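Local structure of BH1478 protein (Bacillus halodurans, 2QUP) at residues Ile50-Gly54 with Glu65-Tyr69; Lys55-Arg61 with Lys124-Leu130; Lys111-Leu115 with Met132-Ile136; Phe76-Val81 with Leu140-Tyr144. The protein is of unknown function and belongs to the uncharacterised DUF327 family, its ordered part folding as four long helices packed into a bundle. All blocks are in the same frame, centred on the assembly; numbering follows the deposited sequence. Where two conformers were deposited one is given.

Interaction 1: Ile50-Gly54 with Glu65-Tyr69; sequences IDDQG and ELRKY
Glu65 meets Gln53 where two consecutive long helices, 27-60 and 63-88, pack as an antiparallel helical hairpin, the short segments lying 9.7 Å apart at 163°. The Glu65 carboxylate accepts a hydrogen bond from the Gln53 amide, Gln53 NE2 to Glu65 OE2 3.1 Å at 157°, on the anti lone pair; amide and carboxylate are nearly coplanar, the oxygen slightly tilted from the amide plane. Gln53 NE2 also lies 3.0 Å from the Glu65 backbone O. Lys68 runs its aliphatic part past the other end of that amide, with Lys68 CG 3.4 Å from Gln53 OE1. Gln53 gets there because its CG is anti to the backbone N (chi1 -173°) and the chain then bends at chi2. With an alanine here Glu65 OE2 would probably lose this donor, and a gap would open beside Lys68 and the backbone of Tyr69, whose N lies 3.6 Å from Gln53 CG. Tyr69 turns its ring inward, where helices 98-120 and 126-144 also touch it. Against helix 27-60 the ring meets Gly54, whose CA is 3.7 Å from Tyr69 CE1. At the ring edge, near its plane, Ile50 O sits 4.0 Å from Tyr69 CE1.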
loop_
_atom_site.group_PDB
_atom_site.type_symbol
_atom_site.label_atom_id
_atom_site.label_comp_id
_atom_site.label_asym_id
_atom_site.label_seq_id
_atom_site.Cartn_x
_atom_site.Cartn_y
_atom_site.Cartn_z
ATOM N N ILE A 50 -2.408 0.320 8.371
ATOM C CA ILE A 50 -1.292 1.075 7.802
ATOM C C ILE A 50 -1.324 2.550 8.202
ATOM O O ILE A 50 -0.286 3.111 8.554
ATOM C CB ILE A 50 -1.212 0.885 6.268
ATOM C CG1 ILE A 50 -0.843 -0.560 5.920
ATOM C CG2 ILE A 50 -0.140 1.740 5.655
ATOM C CD1 ILE A 50 -0.950 -0.839 4.437
ATOM N N ASP A 51 -2.503 3.169 8.165
ATOM C CA ASP A 51 -2.670 4.569 8.609
ATOM C C ASP A 51 -2.286 4.765 10.076
ATOM O O ASP A 51 -1.607 5.729 10.436
ATOM C CB ASP A 51 -4.125 5.012 8.449
ATOM C CG ASP A 51 -4.455 5.424 7.047
ATOM O OD1 ASP A 51 -3.541 5.843 6.308
ATOM O OD2 ASP A 51 -5.643 5.332 6.683
ATOM N N ASP A 52 -2.745 3.847 10.917
ATOM C CA ASP A 52 -2.493 3.909 12.360
ATOM C C ASP A 52 -1.018 3.677 12.695
ATOM O O ASP A 52 -0.457 4.308 13.608
ATOM C CB ASP A 52 -3.322 2.843 13.087
ATOM C CG ASP A 52 -4.780 3.200 13.179
ATOM O OD1 ASP A 52 -5.099 4.409 13.151
ATOM O OD2 ASP A 52 -5.605 2.259 13.286
ATOM N N GLN A 53 -0.394 2.761 11.956
ATOM C CA GLN A 53 0.985 2.414 12.207
ATOM C C GLN A 53 1.900 3.511 11.644
ATOM O O GLN A 53 3.000 3.708 12.122
ATOM C CB GLN A 53 1.295 1.038 11.595
ATOM C CG GLN A 53 2.681 0.473 11.920
ATOM C CD GLN A 53 3.072 0.564 13.388
ATOM O OE1 GLN A 53 2.362 0.078 14.259
ATOM N NE2 GLN A 53 4.227 1.157 13.657
ATOM N N GLY A 54 1.428 4.226 10.636
ATOM C CA GLY A 54 2.278 5.192 9.955
ATOM C C GLY A 54 2.328 6.414 10.831
ATOM O O GLY A 54 3.366 7.051 10.983
ATOM N N GLU A 65 8.978 0.449 15.239
ATOM C CA GLU A 65 7.730 0.882 14.609
ATOM C C GLU A 65 7.844 0.855 13.083
ATOM O O GLU A 65 6.872 0.552 12.400
ATOM C CB GLU A 65 7.215 2.249 15.145
ATOM C CG GLU A 65 6.821 2.291 16.689
ATOM C CD GLU A 65 6.103 1.024 17.216
ATOM O OE1 GLU A 65 6.405 0.575 18.339
ATOM O OE2 GLU A 65 5.220 0.504 16.519
ATOM N N LEU A 66 9.044 1.149 12.573
ATOM C CA LEU A 66 9.404 0.935 11.169
ATOM C C LEU A 66 9.195 -0.521 10.717
ATOM O O LEU A 66 8.543 -0.786 9.708
ATOM C CB LEU A 66 10.838 1.409 10.895
ATOM C CG LEU A 66 11.280 1.474 9.429
ATOM C CD1 LEU A 66 10.578 2.565 8.601
ATOM C CD2 LEU A 66 12.764 1.625 9.335
ATOM N N ARG A 67 9.721 -1.453 11.482
ATOM C CA ARG A 67 9.532 -2.864 11.188
ATOM C C ARG A 67 8.043 -3.185 10.996
ATOM O O ARG A 67 7.666 -3.776 9.977
ATOM C CB ARG A 67 10.125 -3.730 12.306
ATOM C CG ARG A 67 11.592 -4.144 12.121
ATOM C CD ARG A 67 12.289 -4.568 13.445
ATOM N NE ARG A 67 11.399 -5.252 14.388
ATOM C CZ ARG A 67 11.413 -5.083 15.711
ATOM N NH1 ARG A 67 12.280 -4.263 16.291
ATOM N NH2 ARG A 67 10.559 -5.755 16.468
ATOM N N LYS A 68 7.204 -2.778 11.950
ATOM C CA LYS A 68 5.772 -3.079 11.892
ATOM C C LYS A 68 5.090 -2.393 10.696
ATOM O O LYS A 68 4.252 -2.988 10.037
ATOM C CB LYS A 68 5.069 -2.750 13.219
ATOM C CG LYS A 68 3.556 -2.945 13.174
ATOM C CD LYS A 68 2.929 -3.334 14.503
ATOM C CE LYS A 68 1.433 -3.561 14.330
ATOM N NZ LYS A 68 1.167 -4.493 13.203
ATOM N N TYR A 69 5.487 -1.158 10.414
ATOM C CA TYR A 69 4.998 -0.379 9.262
ATOM C C TYR A 69 5.269 -1.066 7.919
ATOM O O TYR A 69 4.349 -1.309 7.126
ATOM C CB TYR A 69 5.681 1.003 9.251
ATOM C CG TYR A 69 5.197 1.882 8.118
ATOM C CD1 TYR A 69 3.908 2.410 8.127
ATOM C CD2 TYR A 69 6.015 2.163 7.021
ATOM C CE1 TYR A 69 3.449 3.210 7.086
ATOM C CE2 TYR A 69 5.559 2.950 5.967
ATOM C CZ TYR A 69 4.281 3.476 6.015
ATOM O OH TYR A 69 3.832 4.260 4.986
#

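Interaction 2: Lys55-Arg61 with Lys124-Leu130; sequences KLLSETR and KKGLDIL
Ser58 and Gly126 bring the backbones of helices 27-60 and 126-144 together: Gly126 CA lies 3.4 Å from Ser58 O, and the glycine's lack of a side chain makes room for so close an approach. One turn further along helix 126-144, Ile129 lays its CG2 against Ser58 CA at 3.7 Å, also touching Leu57 CG. The other branch of Ile129 reaches to the end of helix 27-60, where CD1 meets Arg61 CG at 3.7 Å. Leu130 sets CD1 near Ser58 OG and CD2 3.8 Å from Lys55 NZ. Arg61, which leaves helical geometry with positive phi, packs its CD 3.6 Å from Lys124 O and its CB against the Lys124 chain. Lys124 itself is poorly ordered; as modelled, its NZ bonds to Ala121 O.

What positions these groups lies at the C-terminal end of helix 27-60 and just after it. In one of its two conformers Arg61 bends at chi3 (-67°) and turns NH2 back to Ser58 O, 2.9 Å away; NH2 meets a lone pair in the carbonyl plane, but the bond is bent (135°) and the oxygen tilted from the guanidinium plane. Further out, Val119 of helix 98-120 touches both Leu57 and Ile129. No hydrogen bond crosses between the two segments: the polar end of Arg61 bonds within its own segment, and the antiparallel contact rests on close backbone approach and aliphatic packing.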
loop_
_atom_site.group_PDB
_atom_site.type_symbol
_atom_site.label_atom_id
_atom_site.label_comp_id
_atom_site.label_asym_id
_atom_site.label_seq_id
_atom_site.Cartn_x
_atom_site.Cartn_y
_atom_site.Cartn_z
ATOM N N LYS A 55 1.165 6.738 11.387
ATOM C CA LYS A 55 1.031 7.707 12.449
ATOM C C LYS A 55 1.858 7.405 13.697
ATOM O O LYS A 55 2.625 8.268 14.145
ATOM C CB LYS A 55 -0.444 7.916 12.784
ATOM C CG LYS A 55 -0.679 8.784 14.011
ATOM C CD LYS A 55 -1.263 10.115 13.621
ATOM C CE LYS A 55 -0.190 11.165 13.435
ATOM N NZ LYS A 55 -0.782 12.402 12.840
ATOM N N LEU A 56 1.717 6.196 14.258
ATOM C CA LEU A 56 2.586 5.734 15.362
ATOM C C LEU A 56 4.051 5.933 15.069
ATOM O O LEU A 56 4.768 6.448 15.920
ATOM C CB LEU A 56 2.367 4.241 15.666
ATOM C CG LEU A 56 2.939 3.712 16.974
ATOM C CD1 LEU A 56 2.647 4.680 18.101
ATOM C CD2 LEU A 56 2.325 2.341 17.293
ATOM N N LEU A 57 4.483 5.535 13.864
ATOM C CA LEU A 57 5.887 5.635 13.464
ATOM C C LEU A 57 6.305 7.075 13.403
ATOM O O LEU A 57 7.407 7.380 13.796
ATOM C CB LEU A 57 6.166 4.985 12.102
ATOM C CG LEU A 57 7.477 5.352 11.368
ATOM C CD1 LEU A 57 8.733 4.922 12.131
ATOM C CD2 LEU A 57 7.477 4.770 9.961
ATOM N N SER A 58 5.435 7.951 12.922
ATOM C CA SER A 58 5.733 9.390 12.875
ATOM C C SER A 58 5.932 9.996 14.279
ATOM O O SER A 58 6.727 10.949 14.466
ATOM C CB SER A 58 4.612 10.115 12.142
ATOM O OG SER A 58 3.530 10.354 13.019
ATOM N N GLU A 59 5.217 9.437 15.258
ATOM C CA GLU A 59 5.277 9.866 16.654
ATOM C C GLU A 59 6.468 9.235 17.383
ATOM O O GLU A 59 7.179 9.917 18.107
ATOM C CB GLU A 59 3.987 9.467 17.396
ATOM C CG GLU A 59 2.687 10.113 16.918
ATOM C CD GLU A 59 2.605 11.612 17.185
ATOM O OE1 GLU A 59 2.488 12.367 16.199
ATOM O OE2 GLU A 59 2.640 12.038 18.366
ATOM N N THR A 60 6.660 7.926 17.235
ATOM C CA THR A 60 7.691 7.233 18.005
ATOM C C THR A 60 9.044 7.313 17.324
ATOM O O THR A 60 10.025 7.673 17.979
ATOM C CB THR A 60 7.371 5.763 18.267
ATOM O OG1 THR A 60 7.373 5.076 17.022
ATOM C CG2 THR A 60 6.022 5.601 18.927
ATOM N N ARG A 61 9.086 6.948 16.057
ATOM C CA ARG A 61 10.292 7.042 15.177
ATOM C C ARG A 61 11.363 6.012 15.590
ATOM O O ARG A 61 12.516 6.267 15.571
ATOM C CB ARG A 61 10.847 8.471 15.038
ATOM C CG ARG A 61 9.803 9.507 14.627
ATOM C CD ARG A 61 10.228 10.925 14.957
ATOM N NE ARG A 61 10.301 11.184 16.398
ATOM C CZ ARG A 61 9.360 11.800 17.117
ATOM N NH1 ARG A 61 9.540 11.989 18.416
ATOM N NH2 ARG A 61 8.228 12.212 16.557
ATOM N N LYS A 124 15.642 13.766 13.327
ATOM C CA LYS A 124 14.489 12.901 13.036
ATOM C C LYS A 124 13.135 13.591 13.313
ATOM O O LYS A 124 12.624 13.538 14.440
ATOM C CB LYS A 124 14.600 11.615 13.861
ATOM C CG LYS A 124 13.967 10.396 13.233
ATOM C CD LYS A 124 14.392 9.099 13.924
ATOM C CE LYS A 124 15.233 9.294 15.189
ATOM N NZ LYS A 124 16.692 9.042 14.951
ATOM N N LYS A 125 12.560 14.222 12.283
ATOM C CA LYS A 125 11.412 15.115 12.460
ATOM C C LYS A 125 10.070 14.457 12.145
ATOM O O LYS A 125 9.848 13.974 11.035
ATOM C CB LYS A 125 11.599 16.404 11.658
ATOM C CG LYS A 125 12.437 17.449 12.392
ATOM C CD LYS A 125 12.227 18.843 11.811
ATOM C CE LYS A 125 13.480 19.370 11.112
ATOM N NZ LYS A 125 13.200 19.799 9.709
ATOM N N GLY A 126 9.174 14.450 13.130
ATOM C CA GLY A 126 7.878 13.782 13.013
ATOM C C GLY A 126 7.030 14.207 11.821
ATOM O O GLY A 126 6.313 13.395 11.275
ATOM N N LEU A 127 7.111 15.471 11.394
ATOM C CA LEU A 127 6.234 15.938 10.323
ATOM C C LEU A 127 6.693 15.521 8.933
ATOM O O LEU A 127 5.860 15.184 8.077
ATOM C CB LEU A 127 6.008 17.444 10.392
ATOM C CG LEU A 127 4.848 18.015 9.578
ATOM C CD1 LEU A 127 3.505 17.414 9.984
ATOM C CD2 LEU A 127 4.848 19.514 9.807
ATOM N N ASP A 128 8.009 15.553 8.717
ATOM C CA ASP A 128 8.647 14.997 7.514
ATOM C C ASP A 128 8.363 13.506 7.385
ATOM O O ASP A 128 8.037 13.048 6.309
ATOM C CB ASP A 128 10.161 15.226 7.542
ATOM C CG ASP A 128 10.539 16.703 7.617
ATOM O OD1 ASP A 128 9.757 17.574 7.185
ATOM O OD2 ASP A 128 11.636 16.994 8.123
ATOM N N ILE A 129 8.486 12.766 8.483
ATOM C CA ILE A 129 8.129 11.332 8.517
ATOM C C ILE A 129 6.656 11.068 8.169
ATOM O O ILE A 129 6.339 10.200 7.354
ATOM C CB ILE A 129 8.554 10.681 9.850
ATOM C CG1 ILE A 129 10.081 10.768 9.992
ATOM C CG2 ILE A 129 8.061 9.239 9.956
ATOM C CD1 ILE A 129 10.702 9.852 11.008
ATOM N N LEU A 130 5.768 11.866 8.761
ATOM C CA LEU A 130 4.368 11.920 8.372
ATOM C C LEU A 130 4.146 12.137 6.876
ATOM O O LEU A 130 3.358 11.414 6.252
ATOM C CB LEU A 130 3.632 12.969 9.207
ATOM C CG LEU A 130 2.119 12.910 9.342
ATOM C CD1 LEU A 130 1.646 11.477 9.725
ATOM C CD2 LEU A 130 1.726 13.936 10.387
#

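Interaction 3: Lys111-Leu115 with Met132-Ile136; sequences KLLDL and MVGEI
Lys111 faces Ile136 and Leu115 faces Met132 across two antiparallel helical segments, their axes 10.2 Å apart and inclined at 167°, with each of these CA pairs 6.7 Å apart. At that spacing the gap is filled by side chains. Ile136 is central: its CG1 lies 3.8 Å from Lys111 CB, and its CD1 touches two leucine methyls, CD2 of Leu115 at 3.9 Å and, in the conformer described, CD2 of Leu112 at 4.0 Å. Both leucines cross the isoleucine at about a right angle. CG1 of Ile136 stands anti to the carbonyl carbon (chi1 -71°), and from there the chain carries CD1 across to the leucines.

Helices 98-120 and 126-144 are the last two of the four-helix bundle and form an antiparallel hairpin of their own. Tyr69 of helix 63-88 touches Leu115, Val133 and Ile136, joining the hairpin to the rest of the bundle, while Val73 of that helix touches Leu112. The second methyl of Leu115, CD1, meets Met132 CB at 3.9 Å and comes more loosely to Val133 CG1.

The outer side of the contact is polar. Glu135 extends toward the Lys111 chain, where Glu135 OE2 approaches Lys111 CE at 3.3 Å. The salt bridge from Lys111 NZ to that oxygen of Glu135 is long at 3.9 Å, which suggests only a modest electrostatic pull.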
loop_
_atom_site.group_PDB
_atom_site.type_symbol
_atom_site.label_atom_id
_atom_site.label_comp_id
_atom_site.label_asym_id
_atom_site.label_seq_id
_atom_site.Cartn_x
_atom_site.Cartn_y
_atom_site.Cartn_z
ATOM N N LYS A 111 10.638 4.743 -2.157
ATOM C CA LYS A 111 10.190 5.510 -0.991
ATOM C C LYS A 111 10.393 4.833 0.372
ATOM O O LYS A 111 10.770 5.494 1.331
ATOM C CB LYS A 111 8.725 5.968 -1.155
ATOM C CG LYS A 111 8.472 7.098 -2.182
ATOM C CD LYS A 111 9.524 8.221 -2.110
ATOM C CE LYS A 111 9.296 9.294 -3.178
ATOM N NZ LYS A 111 10.380 10.344 -3.211
ATOM N N LEU A 112 10.114 3.534 0.445
ATOM C CA LEU A 112 10.340 2.763 1.651
ATOM C C LEU A 112 11.799 2.788 2.099
ATOM O O LEU A 112 12.079 2.942 3.294
ATOM C CB LEU A 112 9.864 1.316 1.461
ATOM C CG LEU A 112 8.355 1.161 1.568
ATOM C CD1 LEU A 112 7.915 -0.339 1.323
ATOM C CD2 LEU A 112 7.857 1.665 2.958
ATOM N N LEU A 113 12.717 2.669 1.138
ATOM C CA LEU A 113 14.154 2.699 1.420
ATOM C C LEU A 113 14.556 4.086 1.907
ATOM O O LEU A 113 15.377 4.209 2.802
ATOM C CB LEU A 113 14.956 2.329 0.169
ATOM C CG LEU A 113 14.882 0.887 -0.345
ATOM C CD1 LEU A 113 15.506 0.775 -1.751
ATOM C CD2 LEU A 113 15.558 -0.066 0.619
ATOM N N ASP A 114 13.947 5.120 1.335
ATOM C CA ASP A 114 14.232 6.511 1.724
ATOM C C ASP A 114 13.706 6.863 3.109
ATOM O O ASP A 114 14.229 7.758 3.800
ATOM C CB ASP A 114 13.614 7.470 0.712
ATOM C CG ASP A 114 14.409 7.556 -0.567
ATOM O OD1 ASP A 114 13.935 8.246 -1.486
ATOM O OD2 ASP A 114 15.501 6.941 -0.654
ATOM N N LEU A 115 12.652 6.162 3.485
ATOM C CA LEU A 115 12.041 6.288 4.787
ATOM C C LEU A 115 12.903 5.644 5.864
ATOM O O LEU A 115 13.155 6.263 6.888
ATOM C CB LEU A 115 10.646 5.632 4.777
ATOM C CG LEU A 115 9.864 5.602 6.088
ATOM C CD1 LEU A 115 9.474 7.011 6.528
ATOM C CD2 LEU A 115 8.630 4.745 5.933
ATOM N N MET A 132 6.261 11.545 4.413
ATOM C CA MET A 132 6.818 10.382 3.726
ATOM C C MET A 132 5.833 9.221 3.708
ATOM O O MET A 132 5.675 8.549 2.685
ATOM C CB MET A 132 8.132 9.935 4.389
ATOM C CG MET A 132 9.327 10.878 4.180
ATOM S SD MET A 132 10.730 10.480 5.262
ATOM C CE MET A 132 11.571 12.073 5.342
ATOM N N VAL A 133 5.177 8.975 4.844
ATOM C CA VAL A 133 4.171 7.907 4.895
ATOM C C VAL A 133 2.890 8.270 4.120
ATOM O O VAL A 133 2.159 7.403 3.683
ATOM C CB VAL A 133 3.869 7.421 6.343
ATOM C CG1 VAL A 133 5.176 7.146 7.126
ATOM C CG2 VAL A 133 2.974 8.405 7.094
ATOM N N GLY A 134 2.625 9.557 3.939
ATOM C CA GLY A 134 1.393 9.994 3.296
ATOM C C GLY A 134 1.562 9.891 1.798
ATOM O O GLY A 134 0.603 9.666 1.076
ATOM N N GLU A 135 2.810 10.047 1.352
ATOM C CA GLU A 135 3.229 9.821 -0.026
ATOM C C GLU A 135 3.114 8.376 -0.407
ATOM O O GLU A 135 2.605 8.055 -1.460
ATOM C CB GLU A 135 4.689 10.157 -0.155
ATOM C CG GLU A 135 4.943 11.497 -0.726
ATOM C CD GLU A 135 6.340 11.590 -1.249
ATOM O OE1 GLU A 135 7.174 12.209 -0.560
ATOM O OE2 GLU A 135 6.609 11.014 -2.331
ATOM N N ILE A 136 3.663 7.529 0.445
ATOM C CA ILE A 136 3.599 6.079 0.274
ATOM C C ILE A 136 2.158 5.668 0.120
ATOM O O ILE A 136 1.825 5.009 -0.862
ATOM C CB ILE A 136 4.312 5.336 1.437
ATOM C CG1 ILE A 136 5.831 5.542 1.300
ATOM C CG2 ILE A 136 3.946 3.814 1.455
ATOM C CD1 ILE A 136 6.634 5.434 2.608
#

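Interaction 4: Phe76-Val81 with Leu140-Tyr144; sequences FVGDAV and LINIY
Phe76 presents a ring edge to helix 126-144: Leu140 O lies near the ring plane, 3.3 Å from Phe76 CE2. Tyr144, the other flat group, has Ala80 CB at its edge and the carbonyl O of Ile141, from its own helix, above one face, toward the rim. The segments belong to helices 63-88 and 126-144 of the four-helix bundle and run in the same direction, 26° apart, with axes 8.6 Å from each other. CG of Phe76 lies anti to the backbone N (chi1 -169°), which sends the ring across to Leu140, where CD2 meets CD2 at 3.9 Å; Met47 and Ile50 of helix 27-60 also touch this phenylalanine. A serine in its place would probably open a gap between Leu140, Met47 and Ile50 and leave these apolar groups without their shared partner. Leu140 CD2 packs also on Val77 CG2, 3.6 Å away, and Ile143 CD1 reaches the same valine methyl. The small Ala80 allows close approach: Ile143 CG2 lies 3.6 Å from its CB and touches Val81 CG2 as well. Arg96, from outside the two segments, bonds to Ile143 O. At the far end Ala80 O takes a CA-H...O contact from Tyr144, 3.6 Å from its CA, and meets its CB at 3.5 Å.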
loop_
_atom_site.group_PDB
_atom_site.type_symbol
_atom_site.label_atom_id
_atom_site.label_comp_id
_atom_site.label_asym_id
_atom_site.label_seq_id
_atom_site.Cartn_x
_atom_site.Cartn_y
_atom_site.Cartn_z
ATOM N N PHE A 76 0.281 -5.252 1.933
ATOM C CA PHE A 76 -0.651 -4.510 1.103
ATOM C C PHE A 76 -0.261 -4.602 -0.368
ATOM O O PHE A 76 -1.099 -4.952 -1.186
ATOM C CB PHE A 76 -0.682 -3.029 1.524
ATOM C CG PHE A 76 -1.798 -2.234 0.892
ATOM C CD1 PHE A 76 -2.963 -1.957 1.612
ATOM C CD2 PHE A 76 -1.683 -1.753 -0.426
ATOM C CE1 PHE A 76 -4.017 -1.206 1.028
ATOM C CE2 PHE A 76 -2.729 -1.016 -1.025
ATOM C CZ PHE A 76 -3.891 -0.719 -0.298
ATOM N N VAL A 77 0.987 -4.230 -0.687
ATOM C CA VAL A 77 1.524 -4.314 -2.036
ATOM C C VAL A 77 1.227 -5.662 -2.699
ATOM O O VAL A 77 0.686 -5.699 -3.794
ATOM C CB VAL A 77 3.011 -4.003 -2.093
ATOM C CG1 VAL A 77 3.575 -4.243 -3.512
ATOM C CG2 VAL A 77 3.259 -2.546 -1.688
ATOM N N GLY A 78 1.551 -6.749 -2.014
ATOM C CA GLY A 78 1.247 -8.101 -2.506
ATOM C C GLY A 78 -0.199 -8.233 -2.907
ATOM O O GLY A 78 -0.499 -8.644 -4.022
ATOM N N ASP A 79 -1.098 -7.859 -2.000
ATOM C CA ASP A 79 -2.534 -8.039 -2.215
ATOM C C ASP A 79 -3.125 -7.068 -3.224
ATOM O O ASP A 79 -4.056 -7.415 -3.937
ATOM C CB ASP A 79 -3.297 -7.934 -0.898
ATOM C CG ASP A 79 -3.080 -9.134 0.004
ATOM O OD1 ASP A 79 -3.413 -9.034 1.201
ATOM O OD2 ASP A 79 -2.577 -10.175 -0.474
ATOM N N ALA A 80 -2.595 -5.847 -3.263
ATOM C CA ALA A 80 -3.041 -4.843 -4.210
ATOM C C ALA A 80 -2.620 -5.114 -5.651
ATOM O O ALA A 80 -3.418 -4.888 -6.568
ATOM C CB ALA A 80 -2.582 -3.469 -3.785
ATOM N N VAL A 81 -1.383 -5.580 -5.853
ATOM C CA VAL A 81 -0.923 -6.036 -7.187
ATOM C C VAL A 81 -1.783 -7.178 -7.710
ATOM O O VAL A 81 -2.189 -7.167 -8.861
ATOM C CB VAL A 81 0.575 -6.461 -7.221
ATOM C CG1 VAL A 81 0.982 -6.940 -8.627
ATOM C CG2 VAL A 81 1.478 -5.321 -6.845
ATOM N N LEU A 140 0.258 3.776 -2.729
ATOM C CA LEU A 140 -0.338 2.451 -2.417
ATOM C C LEU A 140 -1.749 2.243 -2.933
ATOM O O LEU A 140 -2.125 1.149 -3.415
ATOM C CB LEU A 140 -0.346 2.223 -0.909
ATOM C CG LEU A 140 0.927 1.744 -0.200
ATOM C CD1 LEU A 140 0.640 1.602 1.277
ATOM C CD2 LEU A 140 1.488 0.442 -0.760
ATOM N N ILE A 141 -2.566 3.275 -2.776
ATOM C CA ILE A 141 -3.965 3.175 -3.181
ATOM C C ILE A 141 -4.110 3.151 -4.712
ATOM O O ILE A 141 -5.106 2.673 -5.240
ATOM C CB ILE A 141 -4.847 4.281 -2.528
ATOM C CG1 ILE A 141 -4.325 5.674 -2.875
ATOM C CG2 ILE A 141 -4.922 4.117 -1.010
ATOM C CD1 ILE A 141 -5.190 6.804 -2.357
ATOM N N ASN A 142 -3.109 3.674 -5.418
ATOM C CA ASN A 142 -3.092 3.633 -6.877
ATOM C C ASN A 142 -2.654 2.301 -7.489
ATOM O O ASN A 142 -2.680 2.160 -8.708
ATOM C CB ASN A 142 -2.171 4.700 -7.421
ATOM C CG ASN A 142 -2.638 6.096 -7.108
ATOM O OD1 ASN A 142 -3.824 6.351 -6.940
ATOM N ND2 ASN A 142 -1.695 7.018 -7.046
ATOM N N ILE A 143 -2.219 1.351 -6.661
ATOM C CA ILE A 143 -1.695 0.075 -7.170
ATOM C C ILE A 143 -2.806 -0.660 -7.870
ATOM O O ILE A 143 -2.659 -1.053 -9.029
ATOM C CB ILE A 143 -1.031 -0.842 -6.075
ATOM C CG1 ILE A 143 0.346 -0.297 -5.679
ATOM C CG2 ILE A 143 -0.735 -2.213 -6.669
ATOM C CD1 ILE A 143 0.893 -0.812 -4.344
ATOM N N TYR A 144 -3.925 -0.832 -7.176
ATOM C CA TYR A 144 -4.915 -1.793 -7.631
ATOM C C TYR A 144 -5.775 -1.194 -8.736
ATOM O O TYR A 144 -6.074 -1.861 -9.730
ATOM C CB TYR A 144 -5.750 -2.345 -6.475
ATOM C CG TYR A 144 -6.466 -1.292 -5.668
ATOM C CD1 TYR A 144 -7.724 -0.830 -6.053
ATOM C CD2 TYR A 144 -5.886 -0.752 -4.520
ATOM C CE1 TYR A 144 -8.378 0.146 -5.337
ATOM C CE2 TYR A 144 -6.542 0.219 -3.790
ATOM C CZ TYR A 144 -7.789 0.661 -4.208
ATOM O OH TYR A 144 -8.456 1.626 -3.499
#

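Overall arrangement
From the N terminus, helix 27-60 turns back into helix 63-88, and interaction 1 closes this first, short hairpin. Interaction 2 starts from the end of helix 27-60 and closes a much longer loop, bringing in the start of helix 126-144; its segments alternate with those of interactions 1, 3 and 4. Interaction 3 closes the second hairpin, between helices 98-120 and 126-144, and falls within the longer loop that interaction 4 closes between helices 63-88 and 126-144. Interaction 1 touches the other three: Leu66 meets Leu57, the Tyr69 ring meets Leu115, and Ile50 meets Phe76. Interactions 2 and 4, about 23 Å apart between centres, tie separate levels of the bundle.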